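Local coordinates for protein glycerate dehydrogenase (PDB 6P2I) that reduces acyclic imino acids asymmetrically with NADPH, intercepting those made in situ by a partner oxidase, and binds D-arginine, at residues 213-218 against 236-241; 243-248 against 266-271. All coordinates share one frame; numbering follows the deposited sequence.

Interaction 1: residues 213-218 against 236-241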
ATOM      1  N   LYS A 213      25.984  12.936  -0.282  1.00 38.79           N
ATOM      2  CA  LYS A 213      26.710  12.113   0.684  1.00 36.62           C
ATOM      3  C   LYS A 213      25.757  11.265   1.517  1.00 34.54           C
ATOM      4  O   LYS A 213      25.954  10.053   1.669  1.00 37.31           O
ATOM      5  CB  LYS A 213      27.566  13.001   1.589  1.00 37.87           C
ATOM      6  CG  LYS A 213      28.476  12.237   2.538  1.00 52.78           C
ATOM      7  N   LEU A 214      24.713  11.886   2.071  1.00 31.45           N
ATOM      8  CA  LEU A 214      23.767  11.139   2.898  1.00 31.73           C
ATOM      9  C   LEU A 214      23.046  10.071   2.088  1.00 30.08           C
ATOM     10  O   LEU A 214      22.829   8.955   2.576  1.00 29.34           O
ATOM     11  CB  LEU A 214      22.758  12.093   3.538  1.00 28.43           C
ATOM     12  CG  LEU A 214      23.313  12.910   4.701  1.00 35.07           C
ATOM     13  CD1 LEU A 214      22.286  13.949   5.153  1.00 27.80           C
ATOM     14  CD2 LEU A 214      23.723  12.000   5.851  1.00 31.76           C
ATOM     15  N   LEU A 215      22.653  10.398   0.852  1.00 32.10           N
ATOM     16  CA  LEU A 215      21.999   9.406   0.004  1.00 30.36           C
ATOM     17  C   LEU A 215      22.913   8.215  -0.276  1.00 32.35           C
ATOM     18  O   LEU A 215      22.436   7.087  -0.437  1.00 31.21           O
ATOM     19  CB  LEU A 215      21.551  10.053  -1.307  1.00 29.80           C
ATOM     20  CG  LEU A 215      20.382  11.038  -1.222  1.00 31.42           C
ATOM     21  CD1 LEU A 215      20.313  11.870  -2.482  1.00 31.24           C
ATOM     22  CD2 LEU A 215      19.067  10.292  -0.988  1.00 30.21           C
ATOM     23  N   SER A 216      24.223   8.435  -0.327  1.00 33.66           N
ATOM     24  CA  SER A 216      25.139   7.335  -0.609  1.00 30.93           C
ATOM     25  C   SER A 216      25.237   6.348   0.542  1.00 32.04           C
ATOM     26  O   SER A 216      25.820   5.272   0.364  1.00 32.26           O
ATOM     27  CB  SER A 216      26.531   7.868  -0.933  1.00 34.94           C
ATOM     28  OG  SER A 216      27.201   8.286   0.244  1.00 37.61           O
ATOM     29  N   LEU A 217      24.691   6.680   1.709  1.00 33.92           N
ATOM     30  CA  LEU A 217      24.742   5.784   2.857  1.00 33.06           C
ATOM     31  C   LEU A 217      23.593   4.782   2.891  1.00 29.35           C
ATOM     32  O   LEU A 217      23.641   3.842   3.697  1.00 31.96           O
ATOM     33  CB  LEU A 217      24.744   6.587   4.158  1.00 33.78           C
ATOM     34  CG  LEU A 217      25.827   7.659   4.309  1.00 33.21           C
ATOM     35  CD1 LEU A 217      25.550   8.476   5.552  1.00 37.59           C
ATOM     36  CD2 LEU A 217      27.211   7.030   4.376  1.00 42.46           C
ATOM     37  N   MET A 218      22.582   4.950   2.031  1.00 28.23           N
ATOM     38  CA  MET A 218      21.388   4.109   2.069  1.00 30.50           C
ATOM     39  C   MET A 218      21.729   2.639   1.881  1.00 30.68           C
ATOM     40  O   MET A 218      22.714   2.279   1.231  1.00 32.15           O
ATOM     41  CB  MET A 218      20.384   4.543   0.995  1.00 29.88           C
ATOM     42  CG  MET A 218      20.039   6.017   1.045  1.00 32.83           C
ATOM     43  SD  MET A 218      18.395   6.449   0.468  1.00 30.22           S
ATOM     44  CE  MET A 218      18.671   6.594  -1.309  1.00 49.14           C
ATOM     45  N   GLN A 236      19.131  15.570  -8.276  1.00 34.60           N
ATOM     46  CA  GLN A 236      20.058  15.011  -9.251  1.00 37.89           C
ATOM     47  C   GLN A 236      20.804  13.822  -8.668  1.00 39.75           C
ATOM     48  O   GLN A 236      20.998  12.806  -9.348  1.00 34.99           O
ATOM     49  CB  GLN A 236      21.041  16.082  -9.726  1.00 38.10           C
ATOM     50  CG  GLN A 236      20.434  17.080 -10.692  1.00 50.82           C
ATOM     51  CD  GLN A 236      21.478  17.949 -11.359  1.00 60.65           C
ATOM     52  OE1 GLN A 236      22.438  18.386 -10.724  1.00 67.48           O
ATOM     53  NE2 GLN A 236      21.301  18.195 -12.653  1.00 64.57           N
ATOM     54  N   ALA A 237      21.233  13.926  -7.408  1.00 35.32           N
ATOM     55  CA  ALA A 237      21.894  12.791  -6.772  1.00 35.95           C
ATOM     56  C   ALA A 237      20.930  11.625  -6.603  1.00 36.07           C
ATOM     57  O   ALA A 237      21.322  10.463  -6.768  1.00 34.73           O
ATOM     58  CB  ALA A 237      22.481  13.200  -5.422  1.00 34.07           C
ATOM     59  N   LEU A 238      19.666  11.913  -6.281  1.00 33.35           N
ATOM     60  CA  LEU A 238      18.681  10.845  -6.147  1.00 33.04           C
ATOM     61  C   LEU A 238      18.466  10.136  -7.477  1.00 30.89           C
ATOM     62  O   LEU A 238      18.341   8.906  -7.521  1.00 27.33           O
ATOM     63  CB  LEU A 238      17.362  11.406  -5.610  1.00 28.51           C
ATOM     64  CG  LEU A 238      16.225  10.397  -5.384  1.00 27.50           C
ATOM     65  CD1 LEU A 238      16.686   9.226  -4.522  1.00 27.87           C
ATOM     66  CD2 LEU A 238      14.991  11.050  -4.774  1.00 31.38           C
ATOM     67  N   TYR A 239      18.425  10.896  -8.575  1.00 29.75           N
ATOM     68  CA  TYR A 239      18.304  10.275  -9.889  1.00 28.35           C
ATOM     69  C   TYR A 239      19.439   9.288 -10.135  1.00 34.35           C
ATOM     70  O   TYR A 239      19.204   8.160 -10.581  1.00 35.07           O
ATOM     71  CB  TYR A 239      18.274  11.336 -10.990  1.00 30.70           C
ATOM     72  CG  TYR A 239      18.335  10.708 -12.360  1.00 35.75           C
ATOM     73  CD1 TYR A 239      17.236  10.040 -12.885  1.00 36.07           C
ATOM     74  CD2 TYR A 239      19.509  10.726 -13.102  1.00 40.92           C
ATOM     75  CE1 TYR A 239      17.295   9.435 -14.129  1.00 39.62           C
ATOM     76  CE2 TYR A 239      19.577  10.125 -14.345  1.00 45.06           C
ATOM     77  CZ  TYR A 239      18.465   9.479 -14.852  1.00 46.05           C
ATOM     78  OH  TYR A 239      18.520   8.878 -16.090  1.00 49.07           O
ATOM     79  N   SER A 240      20.680   9.699  -9.845  1.00 32.17           N
ATOM     80  CA  SER A 240      21.825   8.819 -10.053  1.00 34.57           C
ATOM     81  C   SER A 240      21.736   7.576  -9.180  1.00 32.43           C
ATOM     82  O   SER A 240      22.065   6.472  -9.626  1.00 37.47           O
ATOM     83  CB  SER A 240      23.128   9.572  -9.778  1.00 38.21           C
ATOM     84  OG  SER A 240      23.318  10.610 -10.725  1.00 46.06           O
ATOM     85  N   VAL A 241      21.292   7.736  -7.932  1.00 34.08           N
ATOM     86  CA  VAL A 241      21.143   6.590  -7.038  1.00 32.06           C
ATOM     87  C   VAL A 241      20.154   5.587  -7.620  1.00 32.98           C
ATOM     88  O   VAL A 241      20.425   4.380  -7.684  1.00 35.13           O
ATOM     89  CB  VAL A 241      20.717   7.066  -5.639  1.00 33.49           C
ATOM     90  CG1 VAL A 241      20.148   5.915  -4.830  1.00 38.27           C
ATOM     91  CG2 VAL A 241      21.904   7.674  -4.917  1.00 37.93           C
TER
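L215 and M218 reach across from helix 212-215 and the turn that follows to one face of helix 235-243, and every touch between them is apolar. L215 does most of the work: its CD1 methyl lies against the A237-L238 step of the helix, 3.9 Å from both A237 CB and L238 N, with L238 CB a little farther off. At its other end L215 CB packs against V241 CG2 at 4.3 Å, so the leucine spans one helical turn, from A237 to V241. V241 shares its methyls between the two: CG2 meets L215, while CG1, anti to the backbone N (chi1 162°), lies 3.9 Å from M218 CE. The M218 chain bends at its last torsion (chi3 -85°), which brings the terminal methyl round to that valine.

Behind these side chains, a type I turn from L215 to M218 brings both residues to the same helix. Within 213-218, S216 OG reaches back to donate to K213 O at 2.6 Å, tilted 19° from the carbonyl plane. D234 OD1 accepts from A237 N, and M190 of helix 186-192 and I247 also pack on M218. The contact joins successive connections of the parallel sheet, from strand 195-198 to 223-226 and from 223-226 to 249-252, as in the Rossmann-type NAD(P)-binding domain of the D-isomer specific 2-hydroxyacid dehydrogenase family.

Interaction 2: residues 243-248 against 266-271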
ATOM      1  N   LYS A 243      18.969   5.489 -10.865  1.00 32.50           N
ATOM      2  CA  LYS A 243      19.422   5.026 -12.176  1.00 34.42           C
ATOM      3  C   LYS A 243      20.431   3.893 -12.048  1.00 35.18           C
ATOM      4  O   LYS A 243      20.430   2.955 -12.856  1.00 40.74           O
ATOM      5  CB  LYS A 243      20.034   6.186 -12.968  1.00 35.01           C
ATOM      6  CG  LYS A 243      20.475   5.820 -14.386  1.00 41.60           C
ATOM      7  CD  LYS A 243      19.285   5.381 -15.230  1.00 49.47           C
ATOM      8  CE  LYS A 243      19.716   4.775 -16.553  1.00 58.61           C
ATOM      9  NZ  LYS A 243      18.621   4.871 -17.562  1.00 55.99           N
ATOM     10  N   GLN A 244      21.303   3.964 -11.046  1.00 34.64           N
ATOM     11  CA  GLN A 244      22.331   2.957 -10.825  1.00 37.06           C
ATOM     12  C   GLN A 244      21.854   1.827  -9.922  1.00 38.27           C
ATOM     13  O   GLN A 244      22.669   0.995  -9.510  1.00 36.25           O
ATOM     14  CB  GLN A 244      23.584   3.608 -10.233  1.00 39.35           C
ATOM     15  CG  GLN A 244      24.232   4.629 -11.162  1.00 47.43           C
ATOM     16  CD  GLN A 244      25.369   5.390 -10.506  1.00 62.21           C
ATOM     17  OE1 GLN A 244      26.082   4.857  -9.654  1.00 68.93           O
ATOM     18  NE2 GLN A 244      25.545   6.645 -10.905  1.00 67.80           N
ATOM     19  N   ASN A 245      20.559   1.791  -9.608  1.00 36.22           N
ATOM     20  CA  ASN A 245      19.957   0.733  -8.794  1.00 38.68           C
ATOM     21  C   ASN A 245      20.700   0.555  -7.472  1.00 37.98           C
ATOM     22  O   ASN A 245      20.897  -0.561  -6.989  1.00 37.87           O
ATOM     23  CB  ASN A 245      19.884  -0.586  -9.572  1.00 42.54           C
ATOM     24  CG  ASN A 245      19.068  -0.464 -10.856  1.00 50.65           C
ATOM     25  OD1 ASN A 245      19.598  -0.595 -11.960  1.00 54.50           O
ATOM     26  ND2 ASN A 245      17.771  -0.213 -10.711  1.00 46.86           N
ATOM     27  N   ARG A 246      21.122   1.675  -6.881  1.00 34.23           N
ATOM     28  CA  ARG A 246      21.819   1.638  -5.600  1.00 32.09           C
ATOM     29  C   ARG A 246      20.868   1.520  -4.412  1.00 31.36           C
ATOM     30  O   ARG A 246      21.333   1.247  -3.297  1.00 32.20           O
ATOM     31  CB  ARG A 246      22.707   2.878  -5.445  1.00 30.70           C
ATOM     32  CG  ARG A 246      23.981   2.830  -6.286  1.00 43.05           C
ATOM     33  CD  ARG A 246      25.029   1.942  -5.626  1.00 60.68           C
ATOM     34  NE  ARG A 246      25.564   2.532  -4.398  1.00 71.83           N
ATOM     35  CZ  ARG A 246      25.485   1.967  -3.194  1.00 76.72           C
ATOM     36  NH1 ARG A 246      26.003   2.582  -2.137  1.00 75.43           N
ATOM     37  NH2 ARG A 246      24.880   0.793  -3.039  1.00 77.82           N
ATOM     38  N   ILE A 247      19.564   1.727  -4.616  1.00 29.76           N
ATOM     39  CA  ILE A 247      18.519   1.379  -3.656  1.00 30.77           C
ATOM     40  C   ILE A 247      17.413   0.645  -4.409  1.00 31.01           C
ATOM     41  O   ILE A 247      17.470   0.495  -5.628  1.00 30.81           O
ATOM     42  CB  ILE A 247      17.948   2.609  -2.913  1.00 26.61           C
ATOM     43  CG1 ILE A 247      17.266   3.571  -3.884  1.00 25.09           C
ATOM     44  CG2 ILE A 247      19.036   3.300  -2.127  1.00 28.71           C
ATOM     45  CD1 ILE A 247      16.427   4.635  -3.189  1.00 24.04           C
ATOM     46  N   ARG A 248      16.397   0.189  -3.670  1.00 27.16           N
ATOM     47  CA  ARG A 248      15.323  -0.570  -4.307  1.00 29.03           C
ATOM     48  C   ARG A 248      14.410   0.334  -5.129  1.00 26.13           C
ATOM     49  O   ARG A 248      14.036  -0.011  -6.258  1.00 28.45           O
ATOM     50  CB  ARG A 248      14.508  -1.332  -3.264  1.00 28.63           C
ATOM     51  CG  ARG A 248      13.267  -1.989  -3.853  1.00 29.35           C
ATOM     52  CD  ARG A 248      12.542  -2.808  -2.811  1.00 30.79           C
ATOM     53  NE  ARG A 248      13.397  -3.877  -2.313  1.00 35.66           N
ATOM     54  CZ  ARG A 248      13.365  -4.342  -1.068  1.00 48.30           C
ATOM     55  NH1 ARG A 248      12.513  -3.827  -0.188  1.00 52.98           N
ATOM     56  NH2 ARG A 248      14.188  -5.316  -0.702  1.00 45.07           N
ATOM     57  N   LEU A 266      12.470   6.590 -14.956  1.00 30.89           N
ATOM     58  CA  LEU A 266      12.923   5.485 -14.118  1.00 32.89           C
ATOM     59  C   LEU A 266      11.819   4.460 -13.890  1.00 35.74           C
ATOM     60  O   LEU A 266      10.659   4.812 -13.658  1.00 31.25           O
ATOM     61  CB  LEU A 266      13.403   6.000 -12.764  1.00 31.14           C
ATOM     62  CG  LEU A 266      14.611   6.928 -12.731  1.00 35.02           C
ATOM     63  CD1 LEU A 266      14.731   7.540 -11.339  1.00 31.50           C
ATOM     64  CD2 LEU A 266      15.861   6.165 -13.099  1.00 34.50           C
ATOM     65  N   ASN A 267      12.204   3.187 -13.916  1.00 32.45           N
ATOM     66  CA  ASN A 267      11.290   2.080 -13.666  1.00 30.10           C
ATOM     67  C   ASN A 267      11.314   1.604 -12.221  1.00 32.61           C
ATOM     68  O   ASN A 267      10.754   0.543 -11.919  1.00 34.87           O
ATOM     69  CB  ASN A 267      11.610   0.909 -14.594  1.00 33.26           C
ATOM     70  CG  ASN A 267      13.024   0.362 -14.395  1.00 54.23           C
ATOM     71  OD1 ASN A 267      13.746   0.762 -13.479  1.00 55.54           O
ATOM     72  ND2 ASN A 267      13.423  -0.560 -15.266  1.00 61.08           N
ATOM     73  N   ASN A 268      11.973   2.338 -11.328  1.00 26.15           N
ATOM     74  CA  ASN A 268      11.972   1.991  -9.913  1.00 27.47           C
ATOM     75  C   ASN A 268      11.501   3.164  -9.067  1.00 31.17           C
ATOM     76  O   ASN A 268      11.883   3.291  -7.901  1.00 25.72           O
ATOM     77  CB  ASN A 268      13.351   1.501  -9.457  1.00 28.71           C
ATOM     78  CG  ASN A 268      14.479   2.470  -9.802  1.00 30.39           C
ATOM     79  OD1 ASN A 268      14.258   3.532 -10.387  1.00 28.61           O
ATOM     80  ND2 ASN A 268      15.700   2.104  -9.425  1.00 30.17           N
ATOM     81  N   VAL A 269      10.675   4.039  -9.642  1.00 25.51           N
ATOM     82  CA  VAL A 269       9.993   5.066  -8.870  1.00 19.76           C
ATOM     83  C   VAL A 269       8.497   4.912  -9.089  1.00 21.66           C
ATOM     84  O   VAL A 269       8.042   4.446 -10.140  1.00 24.96           O
ATOM     85  CB  VAL A 269      10.448   6.503  -9.237  1.00 27.66           C
ATOM     86  CG1 VAL A 269      11.947   6.654  -9.018  1.00 30.57           C
ATOM     87  CG2 VAL A 269      10.063   6.843 -10.671  1.00 27.08           C
ATOM     88  N   VAL A 270       7.738   5.285  -8.072  1.00 21.13           N
ATOM     89  CA  VAL A 270       6.297   5.448  -8.160  1.00 18.62           C
ATOM     90  C   VAL A 270       6.008   6.910  -7.854  1.00 22.95           C
ATOM     91  O   VAL A 270       6.450   7.427  -6.822  1.00 21.03           O
ATOM     92  CB  VAL A 270       5.564   4.511  -7.183  1.00 21.99           C
ATOM     93  CG1 VAL A 270       4.068   4.760  -7.189  1.00 21.80           C
ATOM     94  CG2 VAL A 270       5.879   3.050  -7.539  1.00 22.26           C
ATOM     95  N   LEU A 271       5.305   7.577  -8.762  1.00 21.39           N
ATOM     96  CA  LEU A 271       5.057   9.010  -8.659  1.00 21.36           C
ATOM     97  C   LEU A 271       3.577   9.280  -8.440  1.00 23.31           C
ATOM     98  O   LEU A 271       2.728   8.662  -9.087  1.00 22.13           O
ATOM     99  CB  LEU A 271       5.515   9.714  -9.933  1.00 21.59           C
ATOM    100  CG  LEU A 271       6.964   9.446 -10.310  1.00 25.41           C
ATOM    101  CD1 LEU A 271       7.265  10.041 -11.673  1.00 25.62           C
ATOM    102  CD2 LEU A 271       7.895  10.018  -9.242  1.00 27.44           C
TER
HETATM  103  O   HOH W   1      16.395  -0.574  -8.036  1.00 39.64           O
HETATM  104  O   HOH W   2      16.676   1.766 -13.163  1.00 53.96           O
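Apolar contact joins K243 and L266, where the leucine's CD2 methyl sits against the backbone of the lysine, 3.9 Å from K243 CA. K243 bends at chi2 (63°), and its CB and CD both lie alongside the methyl, with K243 CD 4.1 Å from L266 CD2.

Polar contact centres on two amides and is carried by water. N245 ND2 and N268 ND2 stand 3.4 Å apart, both donors and therefore not bonded to each other, with their amide planes 66° apart. One water bridges the two donors: it accepts from N245 ND2 at 3.0 Å and from N268 ND2 at 3.1 Å, and donates to I247 O at 2.8 Å. A second water donates to N267 OD1 and takes a weak bond from N245 ND2. N268 ND2 also donates to L242 O, its strongest polar partner, in the last turn of helix 235-243, which helps to fix the rotation of this amide. N268 CB also rests 3.6 Å from R248 O.

Backbone conformation supplies the frame. N245, with positive phi, is the C-prime residue of a Schellman motif that ends helix 235-243: R246 N bonds V241 O and N245 N bonds L242 O.

From there the chain enters strand 249-252, whose A250 pairs through its backbone with N268 and V270. Strand 269-271 is the outermost strand on that side of the sheet within the chain; helix 99-114 packs on V270, and R125 of the second subunit bonds L266 O.

In the fold
Interaction 1 closes before interaction 2 opens along the chain, and their centres lie 11 Å apart on the same side of the chain's centre, within the NAD-binding domain. Helix 235-243 is common ground: interaction 1 uses its body and interaction 2 its C-terminal end. The helix-ending bond from R246 N to V241 O (2.9 Å) links the two contacts directly; they also meet where M218 packs on I247 and where Y239 CE1 lies 3.7 Å from L266 CD2. Together they tie one helix to the preceding helix-turn segment and to the edge of the seven-stranded parallel sheet, beside which the second subunit lies.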